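Local coordinates for protein esterase E25 (Uncultured bacterium, PDB 4Q05) that probably hydrolyses ester bonds as a dimeric bacterial esterase of the hormone-sensitive lipase family, built on the alpha/beta hydrolase fold, at residues A[132-136]-A[152-156]; A[252-258]-A[301-305]. One frame throughout, in Å; residues are numbered along the deposited sequence.

Interaction 1 of 2, residues A[132-136]-A[152-156]; sequences LFVHT and EAIVI
Glu152 meets the ring of His135 where helix 151-160 runs back over strand 132-136, the two short axes 9.3 Å apart and nearly antiparallel. Together with the adjacent parallel strand 164-168 they form a beta-alpha-beta crossover of the alpha/beta hydrolase sheet. The Glu152 CB lies 3.8 Å from His135 CE1, and its extended chain continues past the imidazole to a carboxylate set at 84° to the ring plane. That carboxylate finds its hydrogen-bond partners elsewhere, in Ser205 OG and Tyr335 OH. At the next residue, Ala153 places its CB 3.5 Å from His135 CD2, and its backbone N sits above one ring face, toward the rim. The smallness of Ala153 suits this close seat. Ile156 completes the contact with both branches: its CG2 stands 3.9 Å above the centroid of the Phe133 ring in a CH-pi contact only 4° off the normal, while CD1 approaches Phe133 CE1 at 3.7 Å. With CG1 anti to the carbonyl carbon (chi1 -67°), Ile156 can use both at once. Were His135 cut back to an alanine, a gap would probably open against Ala153 CB and leave the Gly203 carbonyl, beside the putative nucleophile elbow, without its weak partner ND1. His135 NE2 is buried without a partner in the model, which is consistent with a neutral ring protonated at ND1, although the nearby carboxylate could shift that balance.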
ATOM      1  N   LEU A 132       6.534 -24.534 -10.262  1.00 27.28           N
ATOM      2  CA  LEU A 132       6.889 -23.741 -11.432  1.00 29.55           C
ATOM      3  C   LEU A 132       6.239 -22.365 -11.398  1.00 27.09           C
ATOM      4  O   LEU A 132       5.055 -22.226 -11.065  1.00 29.48           O
ATOM      5  CB  LEU A 132       6.497 -24.469 -12.721  1.00 28.62           C
ATOM      6  CG  LEU A 132       6.814 -23.737 -14.027  1.00 24.18           C
ATOM      7  CD1 LEU A 132       8.310 -23.619 -14.237  1.00 22.22           C
ATOM      8  CD2 LEU A 132       6.159 -24.453 -15.213  1.00 29.50           C
ATOM      9  N   PHE A 133       7.021 -21.349 -11.736  1.00 26.50           N
ATOM     10  CA  PHE A 133       6.495 -19.998 -11.806  1.00 26.62           C
ATOM     11  C   PHE A 133       6.361 -19.642 -13.269  1.00 22.93           C
ATOM     12  O   PHE A 133       7.353 -19.550 -13.988  1.00 24.67           O
ATOM     13  CB  PHE A 133       7.424 -19.000 -11.105  1.00 25.77           C
ATOM     14  CG  PHE A 133       6.854 -17.612 -11.020  1.00 25.92           C
ATOM     15  CD1 PHE A 133       6.793 -16.808 -12.144  1.00 24.43           C
ATOM     16  CD2 PHE A 133       6.374 -17.120  -9.816  1.00 25.60           C
ATOM     17  CE1 PHE A 133       6.261 -15.538 -12.085  1.00 25.38           C
ATOM     18  CE2 PHE A 133       5.841 -15.854  -9.737  1.00 28.94           C
ATOM     19  CZ  PHE A 133       5.783 -15.053 -10.878  1.00 28.80           C
ATOM     20  N   VAL A 134       5.126 -19.452 -13.712  1.00 25.23           N
ATOM     21  CA  VAL A 134       4.888 -19.095 -15.100  1.00 22.08           C
ATOM     22  C   VAL A 134       4.770 -17.580 -15.170  1.00 25.02           C
ATOM     23  O   VAL A 134       3.888 -16.971 -14.550  1.00 23.81           O
ATOM     24  CB  VAL A 134       3.626 -19.772 -15.646  1.00 26.20           C
ATOM     25  CG1 VAL A 134       3.375 -19.319 -17.078  1.00 25.21           C
ATOM     26  CG2 VAL A 134       3.765 -21.303 -15.556  1.00 21.39           C
ATOM     27  N   HIS A 135       5.672 -16.969 -15.919  1.00 23.17           N
ATOM     28  CA  HIS A 135       5.830 -15.525 -15.841  1.00 24.16           C
ATOM     29  C   HIS A 135       5.294 -14.852 -17.094  1.00 27.97           C
ATOM     30  O   HIS A 135       5.520 -15.326 -18.208  1.00 23.25           O
ATOM     31  CB  HIS A 135       7.301 -15.183 -15.635  1.00 24.58           C
ATOM     32  CG  HIS A 135       7.626 -13.757 -15.925  1.00 26.17           C
ATOM     33  ND1 HIS A 135       7.207 -12.720 -15.118  1.00 27.24           N
ATOM     34  CD2 HIS A 135       8.323 -13.189 -16.940  1.00 25.10           C
ATOM     35  CE1 HIS A 135       7.630 -11.574 -15.624  1.00 24.22           C
ATOM     36  NE2 HIS A 135       8.304 -11.830 -16.733  1.00 29.26           N
ATOM     37  N   THR A 136       4.568 -13.755 -16.907  1.00 21.85           N
ATOM     38  CA  THR A 136       4.034 -12.998 -18.030  1.00 22.70           C
ATOM     39  C   THR A 136       4.607 -11.595 -17.927  1.00 27.44           C
ATOM     40  O   THR A 136       4.307 -10.865 -16.982  1.00 25.55           O
ATOM     41  CB  THR A 136       2.503 -12.932 -17.982  1.00 23.50           C
ATOM     42  OG1 THR A 136       2.093 -12.454 -16.701  1.00 26.66           O
ATOM     43  CG2 THR A 136       1.919 -14.329 -18.180  1.00 27.09           C
ATOM     44  N   GLU A 152      12.540  -9.575 -15.764  1.00 29.32           N
ATOM     45  CA  GLU A 152      11.829  -9.803 -14.510  1.00 27.67           C
ATOM     46  C   GLU A 152      11.788 -11.291 -14.134  1.00 28.10           C
ATOM     47  O   GLU A 152      11.797 -11.641 -12.952  1.00 28.25           O
ATOM     48  CB  GLU A 152      10.420  -9.217 -14.557  1.00 25.33           C
ATOM     49  CG  GLU A 152       9.629  -9.428 -13.277  1.00 28.70           C
ATOM     50  CD  GLU A 152       8.217  -8.862 -13.360  1.00 35.53           C
ATOM     51  OE1 GLU A 152       7.591  -8.929 -14.444  1.00 29.79           O
ATOM     52  OE2 GLU A 152       7.732  -8.354 -12.333  1.00 30.79           O
ATOM     53  N   ALA A 153      11.728 -12.157 -15.145  1.00 24.45           N
ATOM     54  CA  ALA A 153      11.733 -13.600 -14.930  1.00 26.06           C
ATOM     55  C   ALA A 153      13.037 -14.031 -14.285  1.00 20.47           C
ATOM     56  O   ALA A 153      13.069 -14.904 -13.424  1.00 29.94           O
ATOM     57  CB  ALA A 153      11.563 -14.326 -16.256  1.00 23.39           C
ATOM     58  N   ILE A 154      14.125 -13.437 -14.744  1.00 28.06           N
ATOM     59  CA  ILE A 154      15.438 -13.730 -14.181  1.00 29.63           C
ATOM     60  C   ILE A 154      15.479 -13.311 -12.706  1.00 31.58           C
ATOM     61  O   ILE A 154      15.989 -14.045 -11.852  1.00 25.96           O
ATOM     62  CB  ILE A 154      16.525 -13.010 -14.980  1.00 29.98           C
ATOM     63  CG1 ILE A 154      16.619 -13.611 -16.389  1.00 26.59           C
ATOM     64  CG2 ILE A 154      17.875 -13.074 -14.258  1.00 30.17           C
ATOM     65  CD1 ILE A 154      17.348 -12.708 -17.376  1.00 31.94           C
ATOM     66  N   VAL A 155      14.915 -12.142 -12.409  1.00 27.50           N
ATOM     67  CA  VAL A 155      14.888 -11.647 -11.035  1.00 30.96           C
ATOM     68  C   VAL A 155      14.054 -12.555 -10.145  1.00 30.99           C
ATOM     69  O   VAL A 155      14.474 -12.936  -9.050  1.00 29.61           O
ATOM     70  CB  VAL A 155      14.293 -10.231 -10.939  1.00 31.28           C
ATOM     71  CG1 VAL A 155      14.084  -9.865  -9.484  1.00 27.49           C
ATOM     72  CG2 VAL A 155      15.183  -9.221 -11.637  1.00 28.09           C
ATOM     73  N   ILE A 156      12.860 -12.899 -10.613  1.00 25.70           N
ATOM     74  CA  ILE A 156      12.019 -13.801  -9.868  1.00 23.60           C
ATOM     75  C   ILE A 156      12.732 -15.138  -9.656  1.00 27.22           C
ATOM     76  O   ILE A 156      12.774 -15.671  -8.543  1.00 27.08           O
ATOM     77  CB  ILE A 156      10.678 -14.023 -10.606  1.00 29.36           C
ATOM     78  CG1 ILE A 156       9.862 -12.722 -10.628  1.00 26.35           C
ATOM     79  CG2 ILE A 156       9.898 -15.141  -9.961  1.00 24.10           C
ATOM     80  CD1 ILE A 156       8.616 -12.784 -11.534  1.00 27.40           C
TER

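Interaction 2 of 2, residues A[252-258]-A[301-305]; sequences IDRNLVT and RDLLL
Two Asx turns, one in each loop, meet where the loop after strand 294-299 of the alpha/beta hydrolase sheet reaches the loop before helix 262-271, and Asp253 is the side chain that joins them. Placing CG opposite the backbone N (chi1 -178°) carries its carboxylate across to the 301-305 loop, where OD2 receives the Leu303 N-H at 2.7 Å. This bond is nearly straight, 169° at the hydrogen, and reaches the anti side of the carboxylate close to its plane. The other oxygen serves its own loop: Asp253 OD1 accepts from Asn255 N nearly end-on to the C-O bond and from Leu256 N, 2.8 Å away, from above the plane. With His332 N also donating to OD2, four backbone N-H groups grip the buried group and fix its rotation. Asp302 repeats the Asx turn on its side, its OD1 taking Leu304 N at 2.8 Å, while OD2 is held by Thr298 and Thr234. Its place after this strand, with its side chain touching His332, is consistent with the acid position of the family's catalytic triad, whose loop Asp253 would then brace.

Leucines close one flank. Leu256 CB lies 3.9 Å from Leu303 CD2, and the Leu256 and Leu304 side chains cross at about a right angle, Leu256 CD1 meeting Leu304 CG. On the other flank the extended Arg301 chain runs past Ile252 toward the dimer interface, where its guanidinium forms a salt bridge to Asp244 and a cation-pi contact with Trp37, both of the second subunit. Along that chain, Ile252 CG2 touches Arg301 CB at 3.8 Å and CG at the same distance.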
ATOM      1  N   ILE A 252       5.971  11.785 -11.769  1.00 25.54           N
ATOM      2  CA  ILE A 252       6.689  11.280 -10.599  1.00 20.20           C
ATOM      3  C   ILE A 252       7.161   9.837 -10.782  1.00 22.87           C
ATOM      4  O   ILE A 252       8.120   9.399 -10.154  1.00 24.11           O
ATOM      5  CB  ILE A 252       5.835  11.440  -9.311  1.00 24.84           C
ATOM      6  CG1 ILE A 252       5.725  12.928  -8.964  1.00 28.55           C
ATOM      7  CG2 ILE A 252       6.439  10.659  -8.142  1.00 20.43           C
ATOM      8  CD1 ILE A 252       4.731  13.250  -7.867  1.00 21.47           C
ATOM      9  N   ASP A 253       6.493   9.103 -11.666  1.00 21.73           N
ATOM     10  CA  ASP A 253       6.931   7.761 -11.994  1.00 23.01           C
ATOM     11  C   ASP A 253       8.001   7.895 -13.086  1.00 22.69           C
ATOM     12  O   ASP A 253       7.695   8.265 -14.206  1.00 27.26           O
ATOM     13  CB  ASP A 253       5.737   6.938 -12.490  1.00 22.77           C
ATOM     14  CG  ASP A 253       6.103   5.502 -12.801  1.00 26.60           C
ATOM     15  OD1 ASP A 253       7.046   5.272 -13.600  1.00 24.03           O
ATOM     16  OD2 ASP A 253       5.447   4.607 -12.234  1.00 24.02           O
ATOM     17  N   ARG A 254       9.248   7.592 -12.755  1.00 26.33           N
ATOM     18  CA  ARG A 254      10.359   7.851 -13.676  1.00 25.48           C
ATOM     19  C   ARG A 254      10.328   6.937 -14.894  1.00 30.58           C
ATOM     20  O   ARG A 254      11.036   7.177 -15.872  1.00 30.43           O
ATOM     21  CB  ARG A 254      11.696   7.693 -12.959  1.00 24.68           C
ATOM     22  CG  ARG A 254      12.017   6.248 -12.616  1.00 28.82           C
ATOM     23  CD  ARG A 254      13.069   6.122 -11.532  1.00 27.45           C
ATOM     24  NE  ARG A 254      13.416   4.715 -11.393  1.00 31.62           N
ATOM     25  CZ  ARG A 254      14.602   4.194 -11.690  1.00 33.19           C
ATOM     26  NH1 ARG A 254      15.590   4.981 -12.096  1.00 33.32           N
ATOM     27  NH2 ARG A 254      14.794   2.887 -11.561  1.00 29.19           N
ATOM     28  N   ASN A 255       9.508   5.891 -14.835  1.00 24.73           N
ATOM     29  CA  ASN A 255       9.465   4.922 -15.911  1.00 26.76           C
ATOM     30  C   ASN A 255       8.306   5.119 -16.877  1.00 30.76           C
ATOM     31  O   ASN A 255       8.527   5.258 -18.078  1.00 31.74           O
ATOM     32  CB  ASN A 255       9.505   3.496 -15.360  1.00 30.24           C
ATOM     33  CG  ASN A 255      10.689   3.278 -14.437  1.00 34.91           C
ATOM     34  OD1 ASN A 255      10.551   2.766 -13.323  1.00 33.64           O
ATOM     35  ND2 ASN A 255      11.861   3.702 -14.885  1.00 27.12           N
ATOM     36  N   LEU A 256       7.078   5.124 -16.364  1.00 25.86           N
ATOM     37  CA  LEU A 256       5.917   5.395 -17.197  1.00 29.72           C
ATOM     38  C   LEU A 256       5.739   6.897 -17.429  1.00 29.96           C
ATOM     39  O   LEU A 256       5.253   7.323 -18.487  1.00 29.85           O
ATOM     40  CB  LEU A 256       4.654   4.805 -16.571  1.00 29.25           C
ATOM     41  CG  LEU A 256       4.593   3.278 -16.488  1.00 32.02           C
ATOM     42  CD1 LEU A 256       3.288   2.816 -15.833  1.00 27.05           C
ATOM     43  CD2 LEU A 256       4.741   2.688 -17.886  1.00 28.44           C
ATOM     44  N   VAL A 257       6.157   7.682 -16.439  1.00 26.81           N
ATOM     45  CA  VAL A 257       6.048   9.146 -16.450  1.00 29.23           C
ATOM     46  C   VAL A 257       4.617   9.688 -16.486  1.00 28.73           C
ATOM     47  O   VAL A 257       4.224  10.463 -15.620  1.00 29.41           O
ATOM     48  CB  VAL A 257       6.854   9.807 -17.602  1.00 27.35           C
ATOM     49  CG1 VAL A 257       6.839  11.305 -17.437  1.00 28.73           C
ATOM     50  CG2 VAL A 257       8.294   9.312 -17.631  1.00 27.92           C
ATOM     51  N   THR A 258       3.855   9.311 -17.506  1.00 26.88           N
ATOM     52  CA  THR A 258       2.501   9.814 -17.670  1.00 24.68           C
ATOM     53  C   THR A 258       1.655   8.823 -18.458  1.00 27.32           C
ATOM     54  O   THR A 258       2.171   8.046 -19.261  1.00 27.53           O
ATOM     55  CB  THR A 258       2.490  11.194 -18.377  1.00 27.74           C
ATOM     56  OG1 THR A 258       1.154  11.692 -18.454  1.00 28.24           O
ATOM     57  CG2 THR A 258       3.058  11.091 -19.788  1.00 28.71           C
ATOM     58  N   ARG A 301       5.834   5.905  -5.835  1.00 23.17           N
ATOM     59  CA  ARG A 301       5.955   6.717  -7.048  1.00 20.37           C
ATOM     60  C   ARG A 301       5.377   6.027  -8.283  1.00 25.80           C
ATOM     61  O   ARG A 301       5.501   6.521  -9.400  1.00 23.72           O
ATOM     62  CB  ARG A 301       7.423   7.095  -7.292  1.00 21.83           C
ATOM     63  CG  ARG A 301       8.033   7.831  -6.110  1.00 22.89           C
ATOM     64  CD  ARG A 301       9.384   8.462  -6.442  1.00 22.31           C
ATOM     65  NE  ARG A 301       9.903   9.144  -5.260  1.00 22.39           N
ATOM     66  CZ  ARG A 301      10.850  10.074  -5.283  1.00 26.88           C
ATOM     67  NH1 ARG A 301      11.400  10.434  -6.436  1.00 26.28           N
ATOM     68  NH2 ARG A 301      11.253  10.637  -4.145  1.00 23.97           N
ATOM     69  N   ASP A 302       4.737   4.888  -8.076  1.00 23.04           N
ATOM     70  CA  ASP A 302       4.221   4.102  -9.190  1.00 24.11           C
ATOM     71  C   ASP A 302       2.989   4.768  -9.786  1.00 27.08           C
ATOM     72  O   ASP A 302       2.035   5.069  -9.058  1.00 24.59           O
ATOM     73  CB  ASP A 302       3.839   2.725  -8.669  1.00 19.30           C
ATOM     74  CG  ASP A 302       3.660   1.687  -9.772  1.00 24.15           C
ATOM     75  OD1 ASP A 302       3.506   2.044 -10.966  1.00 22.36           O
ATOM     76  OD2 ASP A 302       3.666   0.493  -9.414  1.00 22.38           O
ATOM     77  N   LEU A 303       3.005   4.983 -11.099  1.00 20.81           N
ATOM     78  CA  LEU A 303       1.833   5.487 -11.808  1.00 23.90           C
ATOM     79  C   LEU A 303       0.679   4.501 -11.668  1.00 24.10           C
ATOM     80  O   LEU A 303      -0.486   4.895 -11.755  1.00 22.12           O
ATOM     81  CB  LEU A 303       2.136   5.696 -13.297  1.00 22.87           C
ATOM     82  CG  LEU A 303       1.201   6.647 -14.045  1.00 24.92           C
ATOM     83  CD1 LEU A 303       1.533   8.086 -13.661  1.00 23.70           C
ATOM     84  CD2 LEU A 303       1.294   6.458 -15.578  1.00 27.02           C
ATOM     85  N   LEU A 304       1.007   3.224 -11.456  1.00 20.33           N
ATOM     86  CA  LEU A 304      -0.014   2.182 -11.290  1.00 22.31           C
ATOM     87  C   LEU A 304      -0.228   1.783  -9.826  1.00 23.63           C
ATOM     88  O   LEU A 304      -0.809   0.728  -9.535  1.00 23.77           O
ATOM     89  CB  LEU A 304       0.319   0.930 -12.105  1.00 20.11           C
ATOM     90  CG  LEU A 304       0.510   1.174 -13.610  1.00 24.83           C
ATOM     91  CD1 LEU A 304       0.687  -0.154 -14.339  1.00 22.73           C
ATOM     92  CD2 LEU A 304      -0.687   1.922 -14.162  1.00 26.44           C
ATOM     93  N   LEU A 305       0.234   2.619  -8.912  1.00 22.04           N
ATOM     94  CA  LEU A 305      -0.052   2.400  -7.494  1.00 22.51           C
ATOM     95  C   LEU A 305      -1.554   2.155  -7.270  1.00 22.16           C
ATOM     96  O   LEU A 305      -1.936   1.194  -6.608  1.00 22.85           O
ATOM     97  CB  LEU A 305       0.426   3.595  -6.670  1.00 20.16           C
ATOM     98  CG  LEU A 305      -0.041   3.653  -5.216  1.00 22.83           C
ATOM     99  CD1 LEU A 305       0.444   2.432  -4.433  1.00 20.24           C
ATOM    100  CD2 LEU A 305       0.417   4.961  -4.546  1.00 24.20           C
TER

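How the interactions relate
Both interactions are buried, yet they lie on opposite sides of the chain's centre, their own centres 22 Å apart and their nearest atoms about 10 Å apart. Interaction 1 joins regular elements, a helix and the strand beneath it, through rings, methyl groups and aliphatic carbons. Interaction 2 joins two largely irregular segments, and the link across is a carboxylate accepting backbone N-H groups, where interaction 1 relies on packing. They share no element. Interaction 1 touches the putative nucleophile elbow directly, whereas 301-305 only comes near it, and interaction 2 alone of the pair reaches the second subunit.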